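PDB 2WLR: putative thiosulfate sulfurtransferase YNJE from Escherichia coli, which catalyses the transfer of sulfur from thiosulfate to cyanide, giving thiocyanate and sulfite, as a periplasmic thiosulfate sulfurtransferase built from rhodanese domains. Local coordinates for residues L51-N65 with D87-G99. Sequence-based numbering, arbitrary orientation.
Sequences LSASWLDKMSTEQLN and DVDAVKTRLQKAG
R94 reaches out of helix 87-97 to the turn between L56 and S60 and to L64 beyond it, touching them with most of its side chain. CB meets the CD2 methyl of L64. R94 CG, placed beside the backbone N by chi1 of -77°, lies 4.0 Å from L56 CD2. The chain then bends at chi2 and again at chi3, carrying NE past L64 CD2 and laying the guanidinium edge-on against two backbone carbonyls, with L56 CD2 over one of its faces. R94 NH1 donates to L56 O at 2.9 Å, a bent bond (136°) that comes in above the carbonyl plane, while M59 N takes the same oxygen from the opposite face. R94 NH2 gives the straighter bond, 2.8 Å to M59 O at 152°, and R94 NH1 adds a weak one to that oxygen. Both segments belong to the first rhodanese domain, whose parallel sheet runs 49-50, 21-24, 79-82, 103-105; V91 and L95 also touch strands of it. Helix 61-65, opened by a capping box of S60 and Q63, runs nearly perpendicular to helix 87-97. Further along, L51 CD2 touches V91 CG1 and L95 CD2, both at 3.9 Å, and the CD1 methyl of L56 sits 3.7 Å from A90 O. At the far end A53 CB packs on the D87 side chain, where a water links D87 OD2 to S52 OG and S54 N.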
ATOM      1  N   LEU A  51     -10.758  -9.805  -8.284  1.00  7.71           N
ATOM      2  CA  LEU A  51     -10.436 -11.171  -7.877  1.00  8.01           C
ATOM      3  C   LEU A  51      -9.513 -11.708  -8.938  1.00  8.32           C
ATOM      4  O   LEU A  51      -9.961 -12.273  -9.944  1.00  8.68           O
ATOM      5  CB  LEU A  51     -11.688 -12.038  -7.730  1.00  8.41           C
ATOM      6  CG  LEU A  51     -11.478 -13.443  -7.155  1.00  9.58           C
ATOM      7  CD1 LEU A  51     -10.815 -13.433  -5.778  1.00 11.67           C
ATOM      8  CD2 LEU A  51     -12.802 -14.222  -7.087  1.00 11.33           C
ATOM      9  N   SER A  52      -8.232 -11.470  -8.759  1.00  8.59           N
ATOM     10  CA  SER A  52      -7.248 -11.849  -9.764  1.00  8.02           C
ATOM     11  C   SER A  52      -7.129 -13.356  -9.868  1.00  8.25           C
ATOM     12  O   SER A  52      -6.915 -14.026  -8.843  1.00  8.71           O
ATOM     13  CB  SER A  52      -5.920 -11.236  -9.445  1.00  8.71           C
ATOM     14  OG  SER A  52      -5.004 -11.520 -10.463  1.00 10.21           O
ATOM     15  N   ALA A  53      -7.180 -13.895 -11.079  1.00  7.58           N
ATOM     16  CA  ALA A  53      -7.008 -15.346 -11.254  1.00  8.76           C
ATOM     17  C   ALA A  53      -5.671 -15.800 -10.693  1.00  9.04           C
ATOM     18  O   ALA A  53      -5.566 -16.902 -10.216  1.00 11.27           O
ATOM     19  CB  ALA A  53      -7.120 -15.765 -12.716  1.00  8.99           C
ATOM     20  N   SER A  54      -4.651 -14.943 -10.748  1.00  9.69           N
ATOM     21  CA  SER A  54      -3.323 -15.250 -10.206  1.00 10.97           C
ATOM     22  C   SER A  54      -3.290 -15.429  -8.696  1.00 10.59           C
ATOM     23  O   SER A  54      -2.306 -15.946  -8.175  1.00 14.40           O
ATOM     24  CB  SER A  54      -2.329 -14.163 -10.602  1.00 11.20           C
ATOM     25  OG  SER A  54      -2.656 -12.920 -10.016  1.00 13.29           O
ATOM     26  N   TRP A  55      -4.343 -15.021  -7.989  1.00 10.43           N
ATOM     27  CA  TRP A  55      -4.395 -15.247  -6.553  1.00  9.99           C
ATOM     28  C   TRP A  55      -4.963 -16.576  -6.146  1.00 11.08           C
ATOM     29  O   TRP A  55      -4.792 -16.978  -4.996  1.00 11.45           O
ATOM     30  CB  TRP A  55      -5.297 -14.220  -5.868  1.00  9.50           C
ATOM     31  CG  TRP A  55      -4.972 -12.784  -6.093  1.00  9.15           C
ATOM     32  CD1 TRP A  55      -3.802 -12.261  -6.511  1.00 10.24           C
ATOM     33  CD2 TRP A  55      -5.845 -11.687  -5.847  1.00  9.32           C
ATOM     34  NE1 TRP A  55      -3.907 -10.883  -6.594  1.00 11.14           N
ATOM     35  CE2 TRP A  55      -5.146 -10.511  -6.149  1.00 10.47           C
ATOM     36  CE3 TRP A  55      -7.151 -11.591  -5.385  1.00  9.60           C
ATOM     37  CZ2 TRP A  55      -5.767  -9.248  -6.079  1.00 10.20           C
ATOM     38  CZ3 TRP A  55      -7.731 -10.365  -5.282  1.00 10.26           C
ATOM     39  CH2 TRP A  55      -7.038  -9.211  -5.632  1.00 10.13           C
ATOM     40  N   LEU A  56      -5.676 -17.235  -7.049  1.00 11.30           N
ATOM     41  CA  LEU A  56      -6.508 -18.383  -6.673  1.00 11.51           C
ATOM     42  C   LEU A  56      -5.751 -19.547  -6.039  1.00 12.37           C
ATOM     43  O   LEU A  56      -6.278 -20.151  -5.124  1.00 13.28           O
ATOM     44  CB  LEU A  56      -7.321 -18.880  -7.859  1.00 12.52           C
ATOM     45  CG  LEU A  56      -8.377 -17.895  -8.357  1.00 11.59           C
ATOM     46  CD1 LEU A  56      -8.932 -18.395  -9.692  1.00 14.22           C
ATOM     47  CD2 LEU A  56      -9.483 -17.656  -7.319  1.00 10.83           C
ATOM     48  N   ASP A  57      -4.530 -19.793  -6.509  1.00 13.26           N
ATOM     49  CA  ASP A  57      -3.680 -20.873  -5.961  1.00 14.91           C
ATOM     50  C   ASP A  57      -3.170 -20.551  -4.563  1.00 15.15           C
ATOM     51  O   ASP A  57      -2.530 -21.398  -3.920  1.00 15.82           O
ATOM     52  CB  ASP A  57      -2.511 -21.193  -6.918  1.00 16.40           C
ATOM     53  CG  ASP A  57      -1.496 -20.068  -7.050  1.00 20.66           C
ATOM     54  OD1 ASP A  57      -1.691 -18.962  -6.512  1.00 26.28           O
ATOM     55  OD2 ASP A  57      -0.456 -20.295  -7.729  1.00 29.82           O
ATOM     56  N   LYS A  58      -3.442 -19.337  -4.085  1.00 13.92           N
ATOM     57  CA  LYS A  58      -3.097 -18.934  -2.726  1.00 14.23           C
ATOM     58  C   LYS A  58      -4.321 -18.577  -1.903  1.00 13.96           C
ATOM     59  O   LYS A  58      -4.211 -17.919  -0.857  1.00 15.82           O
ATOM     60  CB  LYS A  58      -2.141 -17.741  -2.737  1.00 14.83           C
ATOM     61  CG  LYS A  58      -0.770 -18.091  -3.314  1.00 17.72           C
ATOM     62  CD  LYS A  58       0.111 -16.861  -3.504  1.00 22.35           C
ATOM     63  CE  LYS A  58      -0.420 -15.888  -4.566  1.00 23.88           C
ATOM     64  NZ  LYS A  58      -0.377 -16.434  -5.951  1.00 24.89           N
HETATM   65  N   MSE A  59      -5.491 -18.964  -2.377  1.00 12.04           N
HETATM   66  CA  MSE A  59      -6.721 -18.757  -1.640  1.00 12.24           C
HETATM   67  C   MSE A  59      -7.399 -20.080  -1.406  1.00 11.79           C
HETATM   68  O   MSE A  59      -7.816 -20.749  -2.355  1.00 11.63           O
HETATM   69  CB  MSE A  59      -7.685 -17.894  -2.439  1.00 12.43           C
HETATM   70  CG  MSE A  59      -7.271 -16.447  -2.559  1.00 11.23           C
HETATM   71 SE   MSE A  59      -8.426 -15.328  -3.627  1.00 13.66          SE
HETATM   72  CE  MSE A  59      -9.884 -15.100  -2.510  1.00  9.74           C
ATOM     73  N   SER A  60      -7.570 -20.402  -0.131  1.00 11.56           N
ATOM     74  CA  SER A  60      -8.244 -21.612   0.272  1.00 12.15           C
ATOM     75  C   SER A  60      -9.741 -21.441   0.097  1.00 13.20           C
ATOM     76  O   SER A  60     -10.221 -20.334  -0.194  1.00 12.83           O
ATOM     77  CB  SER A  60      -7.944 -21.856   1.734  1.00 11.80           C
ATOM     78  OG  SER A  60      -8.553 -20.856   2.542  1.00 12.71           O
ATOM     79  N   THR A  61     -10.489 -22.525   0.275  1.00 14.44           N
ATOM     80  CA  THR A  61     -11.956 -22.436   0.323  1.00 16.11           C
ATOM     81  C   THR A  61     -12.444 -21.413   1.345  1.00 15.18           C
ATOM     82  O   THR A  61     -13.291 -20.562   1.036  1.00 15.43           O
ATOM     83  CB  THR A  61     -12.535 -23.816   0.653  1.00 16.71           C
ATOM     84  OG1 THR A  61     -12.180 -24.705  -0.396  1.00 21.59           O
ATOM     85  CG2 THR A  61     -14.071 -23.796   0.812  1.00 17.50           C
ATOM     86  N   GLU A  62     -11.916 -21.469   2.565  1.00 14.87           N
ATOM     87  CA  GLU A  62     -12.302 -20.536   3.620  1.00 15.64           C
ATOM     88  C   GLU A  62     -11.979 -19.120   3.226  1.00 13.32           C
ATOM     89  O   GLU A  62     -12.775 -18.236   3.456  1.00 13.05           O
ATOM     90  CB  GLU A  62     -11.652 -20.854   4.987  1.00 17.31           C
ATOM     91  CG  GLU A  62     -11.222 -19.626   5.872  1.00 23.25           C
ATOM     92  CD  GLU A  62     -12.280 -19.081   6.853  1.00 29.73           C
ATOM     93  OE1 GLU A  62     -13.150 -19.863   7.296  1.00 36.57           O
ATOM     94  OE2 GLU A  62     -12.227 -17.863   7.225  1.00 30.87           O
ATOM     95  N   GLN A  63     -10.793 -18.918   2.666  1.00 11.51           N
ATOM     96  CA  GLN A  63     -10.412 -17.572   2.262  1.00 10.83           C
ATOM     97  C   GLN A  63     -11.297 -17.017   1.143  1.00 11.07           C
ATOM     98  O   GLN A  63     -11.687 -15.849   1.188  1.00 10.49           O
ATOM     99  CB  GLN A  63      -8.962 -17.536   1.859  1.00 10.61           C
ATOM    100  CG  GLN A  63      -8.039 -17.596   3.071  1.00 12.00           C
ATOM    101  CD  GLN A  63      -6.590 -17.884   2.727  1.00 13.43           C
ATOM    102  OE1 GLN A  63      -6.287 -18.544   1.741  1.00 13.86           O
ATOM    103  NE2 GLN A  63      -5.682 -17.416   3.588  1.00 17.11           N
ATOM    104  N   LEU A  64     -11.657 -17.840   0.166  1.00 10.31           N
ATOM    105  CA  LEU A  64     -12.580 -17.392  -0.881  1.00 10.06           C
ATOM    106  C   LEU A  64     -14.006 -17.163  -0.327  1.00 10.99           C
ATOM    107  O   LEU A  64     -14.682 -16.206  -0.722  1.00 10.62           O
ATOM    108  CB  LEU A  64     -12.613 -18.353  -2.069  1.00 10.78           C
ATOM    109  CG  LEU A  64     -13.524 -17.929  -3.241  1.00 10.90           C
ATOM    110  CD1 LEU A  64     -13.204 -16.529  -3.787  1.00 14.04           C
ATOM    111  CD2 LEU A  64     -13.476 -19.011  -4.330  1.00 15.62           C
ATOM    112  N   ASN A  65     -14.452 -18.028   0.577  1.00 11.73           N
ATOM    113  CA  ASN A  65     -15.755 -17.827   1.189  1.00 12.28           C
ATOM    114  C   ASN A  65     -15.759 -16.518   1.964  1.00 11.47           C
ATOM    115  O   ASN A  65     -16.751 -15.782   1.917  1.00 11.93           O
ATOM    116  CB  ASN A  65     -16.093 -18.996   2.126  1.00 13.82           C
ATOM    117  CG  ASN A  65     -16.489 -20.251   1.387  1.00 17.15           C
ATOM    118  OD1 ASN A  65     -16.873 -20.219   0.207  1.00 19.70           O
ATOM    119  ND2 ASN A  65     -16.425 -21.390   2.096  1.00 20.84           N
ATOM    120  N   ASP A  87      -8.184 -16.353 -17.464  1.00 11.71           N
ATOM    121  CA  ASP A  87      -8.416 -15.877 -16.096  1.00 11.83           C
ATOM    122  C   ASP A  87      -9.901 -15.890 -15.744  1.00 11.41           C
ATOM    123  O   ASP A  87     -10.287 -16.248 -14.625  1.00 11.03           O
ATOM    124  CB  ASP A  87      -7.911 -14.418 -15.930  1.00 12.43           C
ATOM    125  CG  ASP A  87      -6.373 -14.283 -15.918  1.00 17.90           C
ATOM    126  OD1 ASP A  87      -5.682 -15.330 -15.958  1.00 22.56           O
ATOM    127  OD2 ASP A  87      -5.858 -13.109 -15.844  1.00 20.78           O
ATOM    128  N   VAL A  88     -10.737 -15.482 -16.689  1.00 10.05           N
ATOM    129  CA  VAL A  88     -12.183 -15.456 -16.463  1.00 10.90           C
ATOM    130  C   VAL A  88     -12.680 -16.894 -16.213  1.00 11.72           C
ATOM    131  O   VAL A  88     -13.467 -17.126 -15.285  1.00 11.78           O
ATOM    132  CB  VAL A  88     -12.915 -14.804 -17.676  1.00 10.57           C
ATOM    133  CG1 VAL A  88     -14.403 -15.111 -17.665  1.00 12.35           C
ATOM    134  CG2 VAL A  88     -12.715 -13.290 -17.614  1.00 10.73           C
ATOM    135  N   ASP A  89     -12.202 -17.844 -16.997  1.00 11.72           N
ATOM    136  CA  ASP A  89     -12.601 -19.245 -16.811  1.00 12.27           C
ATOM    137  C   ASP A  89     -12.164 -19.778 -15.443  1.00 12.41           C
ATOM    138  O   ASP A  89     -12.919 -20.489 -14.765  1.00 12.08           O
ATOM    139  CB  ASP A  89     -11.987 -20.107 -17.924  1.00 12.92           C
ATOM    140  CG  ASP A  89     -12.412 -21.560 -17.836  1.00 17.21           C
ATOM    141  OD1 ASP A  89     -13.565 -21.847 -18.197  1.00 22.31           O
ATOM    142  OD2 ASP A  89     -11.588 -22.378 -17.392  1.00 22.45           O
ATOM    143  N   ALA A  90     -10.945 -19.455 -15.038  1.00 11.41           N
ATOM    144  CA  ALA A  90     -10.396 -19.920 -13.759  1.00 11.73           C
ATOM    145  C   ALA A  90     -11.225 -19.398 -12.592  1.00 11.36           C
ATOM    146  O   ALA A  90     -11.588 -20.120 -11.653  1.00 11.37           O
ATOM    147  CB  ALA A  90      -8.957 -19.464 -13.606  1.00 12.79           C
ATOM    148  N   VAL A  91     -11.510 -18.104 -12.618  1.00 10.49           N
ATOM    149  CA  VAL A  91     -12.338 -17.481 -11.587  1.00 10.29           C
ATOM    150  C   VAL A  91     -13.768 -18.043 -11.609  1.00 10.76           C
ATOM    151  O   VAL A  91     -14.329 -18.336 -10.561  1.00 10.55           O
ATOM    152  CB  VAL A  91     -12.314 -15.928 -11.719  1.00  9.64           C
ATOM    153  CG1 VAL A  91     -13.336 -15.288 -10.803  1.00  9.92           C
ATOM    154  CG2 VAL A  91     -10.895 -15.431 -11.442  1.00 10.38           C
ATOM    155  N   LYS A  92     -14.343 -18.196 -12.806  1.00 11.59           N
ATOM    156  CA  LYS A  92     -15.695 -18.760 -12.936  1.00 11.74           C
ATOM    157  C   LYS A  92     -15.762 -20.105 -12.199  1.00 11.95           C
ATOM    158  O   LYS A  92     -16.683 -20.358 -11.437  1.00 13.14           O
ATOM    159  CB  LYS A  92     -16.073 -18.953 -14.396  1.00 13.23           C
ATOM    160  CG  LYS A  92     -17.396 -19.682 -14.608  1.00 14.57           C
ATOM    161  CD  LYS A  92     -17.443 -20.434 -15.939  1.00 18.15           C
ATOM    162  CE  LYS A  92     -16.581 -21.707 -15.881  1.00 21.06           C
ATOM    163  NZ  LYS A  92     -16.641 -22.502 -17.142  1.00 23.70           N
ATOM    164  N   THR A  93     -14.748 -20.922 -12.394  1.00 12.94           N
ATOM    165  CA  THR A  93     -14.765 -22.288 -11.870  1.00 13.81           C
ATOM    166  C   THR A  93     -14.710 -22.272 -10.348  1.00 13.82           C
ATOM    167  O   THR A  93     -15.499 -22.964  -9.693  1.00 14.04           O
ATOM    168  CB  THR A  93     -13.633 -23.087 -12.498  1.00 14.70           C
ATOM    169  OG1 THR A  93     -13.860 -23.160 -13.912  1.00 17.76           O
ATOM    170  CG2 THR A  93     -13.563 -24.506 -11.939  1.00 17.19           C
ATOM    171  N   ARG A  94     -13.837 -21.455  -9.762  1.00 12.19           N
ATOM    172  CA  ARG A  94     -13.768 -21.309  -8.318  1.00 12.16           C
ATOM    173  C   ARG A  94     -15.057 -20.726  -7.738  1.00 11.30           C
ATOM    174  O   ARG A  94     -15.523 -21.158  -6.673  1.00 12.87           O
ATOM    175  CB  ARG A  94     -12.546 -20.492  -7.858  1.00 11.66           C
ATOM    176  CG  ARG A  94     -11.214 -21.258  -7.892  1.00 13.73           C
ATOM    177  CD  ARG A  94     -11.111 -22.379  -6.861  1.00 12.40           C
ATOM    178  NE  ARG A  94     -11.160 -21.902  -5.499  1.00 11.95           N
ATOM    179  CZ  ARG A  94     -10.142 -21.423  -4.794  1.00  9.98           C
ATOM    180  NH1 ARG A  94      -8.934 -21.295  -5.318  1.00 11.85           N
ATOM    181  NH2 ARG A  94     -10.355 -21.055  -3.540  1.00 12.52           N
ATOM    182  N   LEU A  95     -15.645 -19.745  -8.427  1.00 10.96           N
ATOM    183  CA  LEU A  95     -16.864 -19.144  -7.887  1.00 11.02           C
ATOM    184  C   LEU A  95     -18.037 -20.113  -7.954  1.00 11.12           C
ATOM    185  O   LEU A  95     -18.902 -20.096  -7.078  1.00 11.97           O
ATOM    186  CB  LEU A  95     -17.187 -17.825  -8.602  1.00 10.35           C
ATOM    187  CG  LEU A  95     -16.207 -16.699  -8.313  1.00 10.74           C
ATOM    188  CD1 LEU A  95     -16.625 -15.527  -9.167  1.00 11.49           C
ATOM    189  CD2 LEU A  95     -16.138 -16.280  -6.876  1.00 11.91           C
ATOM    190  N   GLN A  96     -18.106 -20.912  -9.009  1.00 12.09           N
ATOM    191  CA  GLN A  96     -19.138 -21.965  -9.100  1.00 13.91           C
ATOM    192  C   GLN A  96     -19.019 -22.945  -7.937  1.00 14.47           C
ATOM    193  O   GLN A  96     -20.008 -23.247  -7.277  1.00 14.50           O
ATOM    194  CB  GLN A  96     -19.029 -22.730 -10.421  1.00 13.99           C
ATOM    195  CG  GLN A  96     -19.467 -21.937 -11.643  1.00 16.38           C
ATOM    196  CD  GLN A  96     -19.178 -22.653 -12.953  1.00 18.51           C
ATOM    197  OE1 GLN A  96     -18.336 -23.552 -13.024  1.00 21.68           O
ATOM    198  NE2 GLN A  96     -19.852 -22.235 -14.004  1.00 21.31           N
ATOM    199  N   LYS A  97     -17.806 -23.392  -7.663  1.00 15.38           N
ATOM    200  CA  LYS A  97     -17.568 -24.337  -6.566  1.00 16.41           C
ATOM    201  C   LYS A  97     -17.834 -23.682  -5.208  1.00 16.55           C
ATOM    202  O   LYS A  97     -18.168 -24.376  -4.240  1.00 17.89           O
ATOM    203  CB  LYS A  97     -16.163 -24.915  -6.662  1.00 16.75           C
ATOM    204  CG  LYS A  97     -15.996 -25.875  -7.823  1.00 19.53           C
ATOM    205  CD  LYS A  97     -14.527 -26.104  -8.147  1.00 22.29           C
ATOM    206  CE  LYS A  97     -14.302 -26.932  -9.408  1.00 24.83           C
ATOM    207  NZ  LYS A  97     -12.832 -27.107  -9.697  1.00 26.08           N
ATOM    208  N   ALA A  98     -17.717 -22.351  -5.138  1.00 16.01           N
ATOM    209  CA  ALA A  98     -18.055 -21.595  -3.927  1.00 16.52           C
ATOM    210  C   ALA A  98     -19.560 -21.396  -3.731  1.00 16.99           C
ATOM    211  O   ALA A  98     -19.975 -20.915  -2.702  1.00 18.50           O
ATOM    212  CB  ALA A  98     -17.343 -20.221  -3.940  1.00 16.48           C
ATOM    213  N   GLY A  99     -20.371 -21.710  -4.734  1.00 17.83           N
ATOM    214  CA  GLY A  99     -21.813 -21.630  -4.587  1.00 18.63           C
ATOM    215  C   GLY A  99     -22.542 -20.536  -5.352  1.00 19.17           C
ATOM    216  O   GLY A  99     -23.775 -20.458  -5.282  1.00 20.63           O
TER
HETATM  217  O   HOH W   1      -4.864 -12.616 -13.049  1.00 14.03           O
HETATM  218  O   HOH W   2     -19.090 -19.135  -0.420  1.00 39.02           O